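Local coordinates for trehalose-6-phosphate phosphatase (Cryptococcus neoformans, PDB 5DX9), which is a phosphatase of the HAD superfamily, built around a Rossmann-like domain with a four-stranded antiparallel sheet apart from it, and holds a magnesium ion, at residues Y199-D205 with P259-I265; I51-C55 with W77-L83. All blocks are in the same frame, centred on the assembly; numbering follows the deposited sequence.

Contact 1. Residues Y199-D205 with P259-I265; sequences YENPDVD and PDVELTI
Thr-264 meets the backbone carbonyl of Pro-202 where the type I turn 201-204, which follows helix 190-200 of the Rossmann-like domain, lies against the short strand 261-263. Two donors of one residue grip Pro-202 O. The hydroxyl OG1 of Thr-264 donates to Pro-202 O at 2.8 Å, in the carbonyl plane and on a lone pair. Thr-264 N donates to Pro-202 O as well, at 2.9 Å. Its N-H is bent (135°) and the donor sits tilted from the carbonyl plane. With OG1 set beside its own backbone N (chi1 -61°), Thr-264 can use both donors on a single oxygen. The methyl CG2 of Thr-264 lies 4.0 Å from CB of Asp-205.

At the other end of the contact, the Tyr-199 ring is met at its edge by Pro-259: the hydroxyl OH of Tyr-199 donates to Pro-259 O at 2.7 Å, in the carbonyl plane. Val-261 comes obliquely to the same ring, CG1 standing 4.1 Å from CD1 of Tyr-199.

Further out, strand 261-263 pairs with strand 238-240 through backbone hydrogen bonds of Val-261 with Met-240 and Leu-263 with Val-238, and Met-240 also touches Tyr-199. The carboxylate of Asp-205 turns away and accepts hydrogen bonds, OD2 from Asn-19 N and OD1 from Lys-20 N. The turn itself is closed by Val-204 N, which donates to Asn-201 O at 3.2 Å.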
ATOM      1  N   TYR A 199       8.878  -6.651 -10.525  1.00 49.96           N
ATOM      2  CA  TYR A 199       9.590  -6.605 -11.796  1.00 52.79           C
ATOM      3  C   TYR A 199      11.017  -6.111 -11.598  1.00 53.91           C
ATOM      4  O   TYR A 199      11.946  -6.600 -12.238  1.00 55.39           O
ATOM      5  CB  TYR A 199       8.862  -5.711 -12.803  1.00 52.21           C
ATOM      6  CG  TYR A 199       9.572  -5.612 -14.134  1.00 53.72           C
ATOM      7  CD1 TYR A 199       9.329  -6.534 -15.142  1.00 53.89           C
ATOM      8  CD2 TYR A 199      10.499  -4.606 -14.378  1.00 53.69           C
ATOM      9  CE1 TYR A 199       9.980  -6.455 -16.357  1.00 55.55           C
ATOM     10  CE2 TYR A 199      11.156  -4.519 -15.592  1.00 56.45           C
ATOM     11  CZ  TYR A 199      10.893  -5.446 -16.578  1.00 56.56           C
ATOM     12  OH  TYR A 199      11.540  -5.369 -17.790  1.00 57.68           O
ATOM     13  N   GLU A 200      11.186  -5.142 -10.702  1.00 54.31           N
ATOM     14  CA  GLU A 200      12.502  -4.583 -10.415  1.00 53.86           C
ATOM     15  C   GLU A 200      13.411  -5.583  -9.714  1.00 55.25           C
ATOM     16  O   GLU A 200      14.630  -5.529  -9.861  1.00 55.65           O
ATOM     17  CB  GLU A 200      12.380  -3.333  -9.547  1.00 55.97           C
ATOM     18  CG  GLU A 200      11.785  -2.120 -10.229  1.00 52.71           C
ATOM     19  CD  GLU A 200      11.735  -0.921  -9.299  1.00 60.18           C
ATOM     20  OE1 GLU A 200      11.034   0.061  -9.621  1.00 61.85           O
ATOM     21  OE2 GLU A 200      12.399  -0.967  -8.239  1.00 63.54           O
ATOM     22  N   ASN A 201      12.815  -6.488  -8.942  1.00 55.04           N
ATOM     23  CA  ASN A 201      13.588  -7.394  -8.100  1.00 52.58           C
ATOM     24  C   ASN A 201      13.229  -8.854  -8.321  1.00 53.49           C
ATOM     25  O   ASN A 201      12.634  -9.493  -7.452  1.00 55.89           O
ATOM     26  CB  ASN A 201      13.395  -7.031  -6.632  1.00 52.85           C
ATOM     27  CG  ASN A 201      13.757  -5.591  -6.340  1.00 52.63           C
ATOM     28  OD1 ASN A 201      12.934  -4.689  -6.502  1.00 52.93           O
ATOM     29  ND2 ASN A 201      14.995  -5.365  -5.916  1.00 48.12           N
ATOM     30  N   PRO A 202      13.602  -9.388  -9.490  1.00 55.40           N
ATOM     31  CA  PRO A 202      13.282 -10.753  -9.920  1.00 53.32           C
ATOM     32  C   PRO A 202      13.981 -11.816  -9.083  1.00 52.57           C
ATOM     33  O   PRO A 202      13.694 -13.001  -9.241  1.00 53.95           O
ATOM     34  CB  PRO A 202      13.786 -10.797 -11.369  1.00 55.31           C
ATOM     35  CG  PRO A 202      13.997  -9.373 -11.766  1.00 55.70           C
ATOM     36  CD  PRO A 202      14.365  -8.656 -10.513  1.00 56.26           C
ATOM     37  N   ASP A 203      14.891 -11.398  -8.210  1.00 52.64           N
ATOM     38  CA  ASP A 203      15.650 -12.340  -7.396  1.00 52.31           C
ATOM     39  C   ASP A 203      15.040 -12.514  -6.010  1.00 52.16           C
ATOM     40  O   ASP A 203      15.574 -13.245  -5.175  1.00 51.87           O
ATOM     41  CB  ASP A 203      17.106 -11.888  -7.278  1.00 53.42           C
ATOM     42  CG  ASP A 203      17.238 -10.474  -6.746  1.00 59.46           C
ATOM     43  OD1 ASP A 203      18.258 -10.191  -6.081  1.00 61.03           O
ATOM     44  OD2 ASP A 203      16.328  -9.650  -6.988  1.00 55.15           O
ATOM     45  N   VAL A 204      13.923 -11.835  -5.767  1.00 54.66           N
ATOM     46  CA  VAL A 204      13.216 -11.952  -4.497  1.00 51.65           C
ATOM     47  C   VAL A 204      12.691 -13.370  -4.294  1.00 49.33           C
ATOM     48  O   VAL A 204      12.073 -13.944  -5.191  1.00 48.29           O
ATOM     49  CB  VAL A 204      12.046 -10.956  -4.416  1.00 50.41           C
ATOM     50  CG1 VAL A 204      11.134 -11.295  -3.249  1.00 45.81           C
ATOM     51  CG2 VAL A 204      12.572  -9.540  -4.298  1.00 49.82           C
ATOM     52  N   ASP A 205      12.946 -13.936  -3.118  1.00 50.99           N
ATOM     53  CA  ASP A 205      12.483 -15.286  -2.807  1.00 52.43           C
ATOM     54  C   ASP A 205      11.649 -15.314  -1.527  1.00 52.19           C
ATOM     55  O   ASP A 205      11.223 -16.376  -1.073  1.00 53.10           O
ATOM     56  CB  ASP A 205      13.669 -16.252  -2.695  1.00 53.95           C
ATOM     57  CG  ASP A 205      14.715 -15.782  -1.706  1.00 56.24           C
ATOM     58  OD1 ASP A 205      14.682 -14.594  -1.330  1.00 57.83           O
ATOM     59  OD2 ASP A 205      15.574 -16.598  -1.308  1.00 61.25           O
ATOM     60  N   PRO A 259      12.727  -6.169 -21.263  1.00 65.86           N
ATOM     61  CA  PRO A 259      12.476  -7.599 -21.449  1.00 62.28           C
ATOM     62  C   PRO A 259      11.505  -8.167 -20.424  1.00 62.92           C
ATOM     63  O   PRO A 259      11.253  -7.542 -19.392  1.00 60.73           O
ATOM     64  CB  PRO A 259      13.863  -8.209 -21.261  1.00 64.22           C
ATOM     65  CG  PRO A 259      14.491  -7.327 -20.232  1.00 62.99           C
ATOM     66  CD  PRO A 259      13.966  -5.929 -20.501  1.00 66.95           C
ATOM     67  N   ASP A 260      10.961  -9.345 -20.716  1.00 63.59           N
ATOM     68  CA  ASP A 260      10.209 -10.100 -19.726  1.00 60.06           C
ATOM     69  C   ASP A 260      11.197 -10.673 -18.723  1.00 59.38           C
ATOM     70  O   ASP A 260      12.328 -10.999 -19.082  1.00 61.67           O
ATOM     71  CB  ASP A 260       9.396 -11.218 -20.381  1.00 57.39           C
ATOM     72  CG  ASP A 260       8.303 -10.690 -21.285  1.00 57.88           C
ATOM     73  OD1 ASP A 260       8.338  -9.490 -21.625  1.00 60.82           O
ATOM     74  OD2 ASP A 260       7.409 -11.477 -21.660  1.00 60.77           O
ATOM     75  N   VAL A 261      10.783 -10.794 -17.469  1.00 56.17           N
ATOM     76  CA  VAL A 261      11.681 -11.310 -16.448  1.00 57.48           C
ATOM     77  C   VAL A 261      11.166 -12.613 -15.844  1.00 58.69           C
ATOM     78  O   VAL A 261       9.957 -12.839 -15.763  1.00 57.65           O
ATOM     79  CB  VAL A 261      11.898 -10.286 -15.320  1.00 57.00           C
ATOM     80  CG1 VAL A 261      10.723 -10.297 -14.362  1.00 57.11           C
ATOM     81  CG2 VAL A 261      13.182 -10.588 -14.578  1.00 59.15           C
ATOM     82  N   GLU A 262      12.091 -13.474 -15.436  1.00 58.49           N
ATOM     83  CA  GLU A 262      11.738 -14.678 -14.694  1.00 58.97           C
ATOM     84  C   GLU A 262      11.802 -14.404 -13.201  1.00 59.23           C
ATOM     85  O   GLU A 262      12.856 -14.044 -12.675  1.00 61.25           O
ATOM     86  CB  GLU A 262      12.665 -15.838 -15.053  1.00 63.19           C
ATOM     87  CG  GLU A 262      12.130 -16.754 -16.135  1.00 65.53           C
ATOM     88  CD  GLU A 262      12.953 -18.020 -16.277  1.00 73.57           C
ATOM     89  OE1 GLU A 262      13.069 -18.529 -17.413  1.00 75.80           O
ATOM     90  OE2 GLU A 262      13.479 -18.506 -15.252  1.00 70.24           O
ATOM     91  N   LEU A 263      10.674 -14.570 -12.518  1.00 59.46           N
ATOM     92  CA  LEU A 263      10.617 -14.324 -11.082  1.00 59.66           C
ATOM     93  C   LEU A 263      11.129 -15.524 -10.294  1.00 55.48           C
ATOM     94  O   LEU A 263      10.877 -16.671 -10.653  1.00 56.55           O
ATOM     95  CB  LEU A 263       9.189 -13.986 -10.647  1.00 54.44           C
ATOM     96  CG  LEU A 263       8.571 -12.736 -11.273  1.00 55.83           C
ATOM     97  CD1 LEU A 263       7.197 -12.461 -10.673  1.00 55.83           C
ATOM     98  CD2 LEU A 263       9.494 -11.540 -11.092  1.00 51.52           C
ATOM     99  N   THR A 264      11.847 -15.246  -9.212  1.00 53.67           N
ATOM    100  CA  THR A 264      12.351 -16.295  -8.338  1.00 52.70           C
ATOM    101  C   THR A 264      11.281 -16.719  -7.340  1.00 54.09           C
ATOM    102  O   THR A 264      11.234 -17.872  -6.911  1.00 51.91           O
ATOM    103  CB  THR A 264      13.605 -15.831  -7.573  1.00 53.80           C
ATOM    104  OG1 THR A 264      14.640 -15.500  -8.507  1.00 54.55           O
ATOM    105  CG2 THR A 264      14.096 -16.921  -6.626  1.00 49.44           C
ATOM    106  N   ILE A 265      10.417 -15.774  -6.983  1.00 51.03           N
ATOM    107  CA  ILE A 265       9.409 -15.998  -5.953  1.00 50.47           C
ATOM    108  C   ILE A 265       8.439 -17.122  -6.308  1.00 45.98           C
ATOM    109  O   ILE A 265       8.005 -17.241  -7.452  1.00 49.04           O
ATOM    110  CB  ILE A 265       8.598 -14.713  -5.679  1.00 45.89           C
ATOM    111  CG1 ILE A 265       7.722 -14.891  -4.444  1.00 43.45           C
ATOM    112  CG2 ILE A 265       7.761 -14.337  -6.893  1.00 46.30           C
ATOM    113  CD1 ILE A 265       8.510 -15.118  -3.176  1.00 45.95           C
TER

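Contact 2. Residues I51-C55 with W77-L83; sequences IAALC and WGHLDRL
Ile-51 and Cys-55, which both press against the loop 77-83, are joined within their helix by the bond from Cys-55 N to Ile-51 O (3.0 Å), one turn apart. Across the contact the packing is apolar. Leu-80 puts its two methyls on Ala-52. Its CD1 lies 3.7 Å from CA of Ala-52. Its CD2 lies 3.9 Å from CB of Ala-52. Ile-51 meets Trp-77 at about a right angle, its CG1 3.9 Å from CH2 on the six-membered ring of Trp-77, while its CG2, anti to the backbone N, turns to CD1 of Leu-80. One helical turn on, Cys-55 SG rests 3.7 Å from CB of Leu-83, and CB of Arg-82 lies alongside CB of Cys-55 before the arginine chain bends away.

Two consecutive type I turns, 77-80 and 80-83, bring these side chains to the helix. Cys-55 and Leu-83 both also touch Val-62 of strand 60-65, and the Trp-77 ring meets that of Tyr-27 with the planes at about 80°. A helix leading into one parallel strand, packed on the link from the next helix into the neighbouring strand, is characteristic of successive beta-alpha-beta crossovers in a Rossmann-like HAD domain.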
ATOM      1  N   ILE A  51      11.592  -1.007  11.630  1.00 53.03           N
ATOM      2  CA  ILE A  51      11.716  -0.715  10.206  1.00 52.68           C
ATOM      3  C   ILE A  51      13.145  -0.326   9.851  1.00 50.47           C
ATOM      4  O   ILE A  51      13.643  -0.667   8.779  1.00 51.26           O
ATOM      5  CB  ILE A  51      10.766   0.421   9.772  1.00 50.31           C
ATOM      6  CG1 ILE A  51       9.317   0.077  10.128  1.00 54.52           C
ATOM      7  CG2 ILE A  51      10.901   0.685   8.283  1.00 49.81           C
ATOM      8  CD1 ILE A  51       8.754  -1.091   9.343  1.00 49.04           C
ATOM      9  N   ALA A  52      13.797   0.392  10.760  1.00 52.82           N
ATOM     10  CA  ALA A  52      15.178   0.814  10.560  1.00 55.68           C
ATOM     11  C   ALA A  52      16.096  -0.392  10.401  1.00 53.25           C
ATOM     12  O   ALA A  52      16.859  -0.478   9.438  1.00 56.24           O
ATOM     13  CB  ALA A  52      15.638   1.683  11.715  1.00 54.96           C
ATOM     14  N   ALA A  53      16.009  -1.323  11.347  1.00 53.90           N
ATOM     15  CA  ALA A  53      16.814  -2.540  11.316  1.00 52.79           C
ATOM     16  C   ALA A  53      16.580  -3.331  10.033  1.00 55.32           C
ATOM     17  O   ALA A  53      17.514  -3.895   9.464  1.00 56.98           O
ATOM     18  CB  ALA A  53      16.513  -3.403  12.529  1.00 52.88           C
ATOM     19  N   LEU A  54      15.328  -3.367   9.584  1.00 54.48           N
ATOM     20  CA  LEU A  54      14.972  -4.067   8.356  1.00 51.69           C
ATOM     21  C   LEU A  54      15.635  -3.417   7.149  1.00 52.89           C
ATOM     22  O   LEU A  54      16.046  -4.100   6.215  1.00 53.97           O
ATOM     23  CB  LEU A  54      13.453  -4.091   8.165  1.00 54.34           C
ATOM     24  CG  LEU A  54      12.607  -4.841   9.195  1.00 51.59           C
ATOM     25  CD1 LEU A  54      11.145  -4.846   8.768  1.00 47.62           C
ATOM     26  CD2 LEU A  54      13.119  -6.259   9.381  1.00 47.87           C
ATOM     27  N   CYS A  55      15.729  -2.092   7.173  1.00 56.69           N
ATOM     28  CA  CYS A  55      16.376  -1.351   6.096  1.00 57.85           C
ATOM     29  C   CYS A  55      17.894  -1.514   6.152  1.00 58.30           C
ATOM     30  O   CYS A  55      18.565  -1.514   5.120  1.00 57.96           O
ATOM     31  CB  CYS A  55      16.000   0.130   6.164  1.00 58.36           C
ATOM     32  SG  CYS A  55      14.261   0.476   5.803  1.00 58.21           S
ATOM     33  N   TRP A  77       9.504   9.324   7.973  1.00 56.28           N
ATOM     34  CA  TRP A  77      10.289   8.188   7.489  1.00 56.95           C
ATOM     35  C   TRP A  77      11.437   8.589   6.569  1.00 56.56           C
ATOM     36  O   TRP A  77      12.279   7.758   6.230  1.00 57.89           O
ATOM     37  CB  TRP A  77       9.384   7.186   6.762  1.00 54.76           C
ATOM     38  CG  TRP A  77       8.377   6.531   7.658  1.00 54.81           C
ATOM     39  CD1 TRP A  77       7.024   6.697   7.628  1.00 53.40           C
ATOM     40  CD2 TRP A  77       8.646   5.615   8.728  1.00 55.97           C
ATOM     41  NE1 TRP A  77       6.431   5.937   8.607  1.00 50.81           N
ATOM     42  CE2 TRP A  77       7.406   5.264   9.298  1.00 55.95           C
ATOM     43  CE3 TRP A  77       9.814   5.053   9.257  1.00 55.59           C
ATOM     44  CZ2 TRP A  77       7.299   4.380  10.370  1.00 52.76           C
ATOM     45  CZ3 TRP A  77       9.706   4.174  10.322  1.00 53.00           C
ATOM     46  CH2 TRP A  77       8.458   3.845  10.866  1.00 55.24           C
ATOM     47  N   GLY A  78      11.472   9.857   6.170  1.00 58.97           N
ATOM     48  CA  GLY A  78      12.481  10.339   5.244  1.00 56.83           C
ATOM     49  C   GLY A  78      13.898  10.210   5.768  1.00 56.54           C
ATOM     50  O   GLY A  78      14.860  10.277   5.003  1.00 55.66           O
ATOM     51  N   HIS A  79      14.024  10.014   7.077  1.00 58.74           N
ATOM     52  CA  HIS A  79      15.331   9.911   7.718  1.00 59.79           C
ATOM     53  C   HIS A  79      15.980   8.541   7.516  1.00 60.62           C
ATOM     54  O   HIS A  79      17.157   8.354   7.831  1.00 58.51           O
ATOM     55  CB  HIS A  79      15.210  10.208   9.210  1.00 56.49           C
ATOM     56  CG  HIS A  79      14.536   9.121   9.988  1.00 58.10           C
ATOM     57  ND1 HIS A  79      13.173   8.918   9.954  1.00 59.43           N
ATOM     58  CD2 HIS A  79      15.038   8.185  10.825  1.00 57.74           C
ATOM     59  CE1 HIS A  79      12.866   7.899  10.736  1.00 61.78           C
ATOM     60  NE2 HIS A  79      13.977   7.436  11.278  1.00 61.65           N
ATOM     61  N   LEU A  80      15.213   7.582   7.003  1.00 59.37           N
ATOM     62  CA  LEU A  80      15.759   6.264   6.693  1.00 59.93           C
ATOM     63  C   LEU A  80      16.138   6.196   5.221  1.00 59.24           C
ATOM     64  O   LEU A  80      15.274   6.147   4.344  1.00 56.29           O
ATOM     65  CB  LEU A  80      14.767   5.153   7.046  1.00 58.26           C
ATOM     66  CG  LEU A  80      14.568   4.907   8.544  1.00 55.54           C
ATOM     67  CD1 LEU A  80      13.647   3.719   8.789  1.00 55.89           C
ATOM     68  CD2 LEU A  80      15.903   4.708   9.239  1.00 56.10           C
ATOM     69  N   ASP A  81      17.440   6.194   4.965  1.00 60.16           N
ATOM     70  CA  ASP A  81      17.962   6.315   3.612  1.00 61.23           C
ATOM     71  C   ASP A  81      17.599   5.138   2.714  1.00 59.66           C
ATOM     72  O   ASP A  81      17.531   5.291   1.501  1.00 59.78           O
ATOM     73  CB  ASP A  81      19.483   6.474   3.649  1.00 64.94           C
ATOM     74  CG  ASP A  81      20.078   6.687   2.270  1.00 68.83           C
ATOM     75  OD1 ASP A  81      19.545   7.531   1.517  1.00 72.03           O
ATOM     76  OD2 ASP A  81      21.065   6.000   1.935  1.00 69.55           O
ATOM     77  N   ARG A  82      17.371   3.968   3.301  1.00 58.35           N
ATOM     78  CA  ARG A  82      17.117   2.768   2.507  1.00 58.52           C
ATOM     79  C   ARG A  82      15.627   2.436   2.393  1.00 57.18           C
ATOM     80  O   ARG A  82      15.246   1.480   1.716  1.00 57.63           O
ATOM     81  CB  ARG A  82      17.872   1.575   3.100  1.00 59.03           C
ATOM     82  CG  ARG A  82      19.383   1.619   2.910  1.00 61.33           C
ATOM     83  CD  ARG A  82      19.798   1.051   1.556  1.00 62.14           C
ATOM     84  NE  ARG A  82      19.710   2.035   0.479  1.00 63.24           N
ATOM     85  CZ  ARG A  82      19.524   1.725  -0.801  1.00 64.32           C
ATOM     86  NH1 ARG A  82      19.389   0.457  -1.167  1.00 61.06           N
ATOM     87  NH2 ARG A  82      19.462   2.685  -1.716  1.00 63.43           N
ATOM     88  N   LEU A  83      14.786   3.228   3.047  1.00 56.85           N
ATOM     89  CA  LEU A  83      13.348   2.980   3.022  1.00 55.11           C
ATOM     90  C   LEU A  83      12.669   3.627   1.821  1.00 55.71           C
ATOM     91  O   LEU A  83      12.596   4.853   1.722  1.00 58.42           O
ATOM     92  CB  LEU A  83      12.695   3.483   4.307  1.00 52.31           C
ATOM     93  CG  LEU A  83      11.172   3.343   4.342  1.00 53.19           C
ATOM     94  CD1 LEU A  83      10.767   1.884   4.204  1.00 46.63           C
ATOM     95  CD2 LEU A  83      10.610   3.948   5.618  1.00 49.35           C
TER

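How the contacts relate
Contact 2 comes first along the chain and closes before contact 1 opens, so the two are in series. Their centres are 23 Å apart and their nearest atoms about 9 Å, without touching. Both border the same mixed sheet: residues 77-83 lead into strand 84-87, residues 51-55 belong to the helix before strand 60-65, and residues 199-205 run from helix 190-200 towards strand 206-211. Strand 21-25 lies between strands 60-65 and 206-211. Contact 2 thus joins two neighbouring crossover units within the sheet domain, whereas contact 1 fastens to that domain the separate two-stranded antiparallel sheet of 238-240 and 261-263, ahead of strand 270-275.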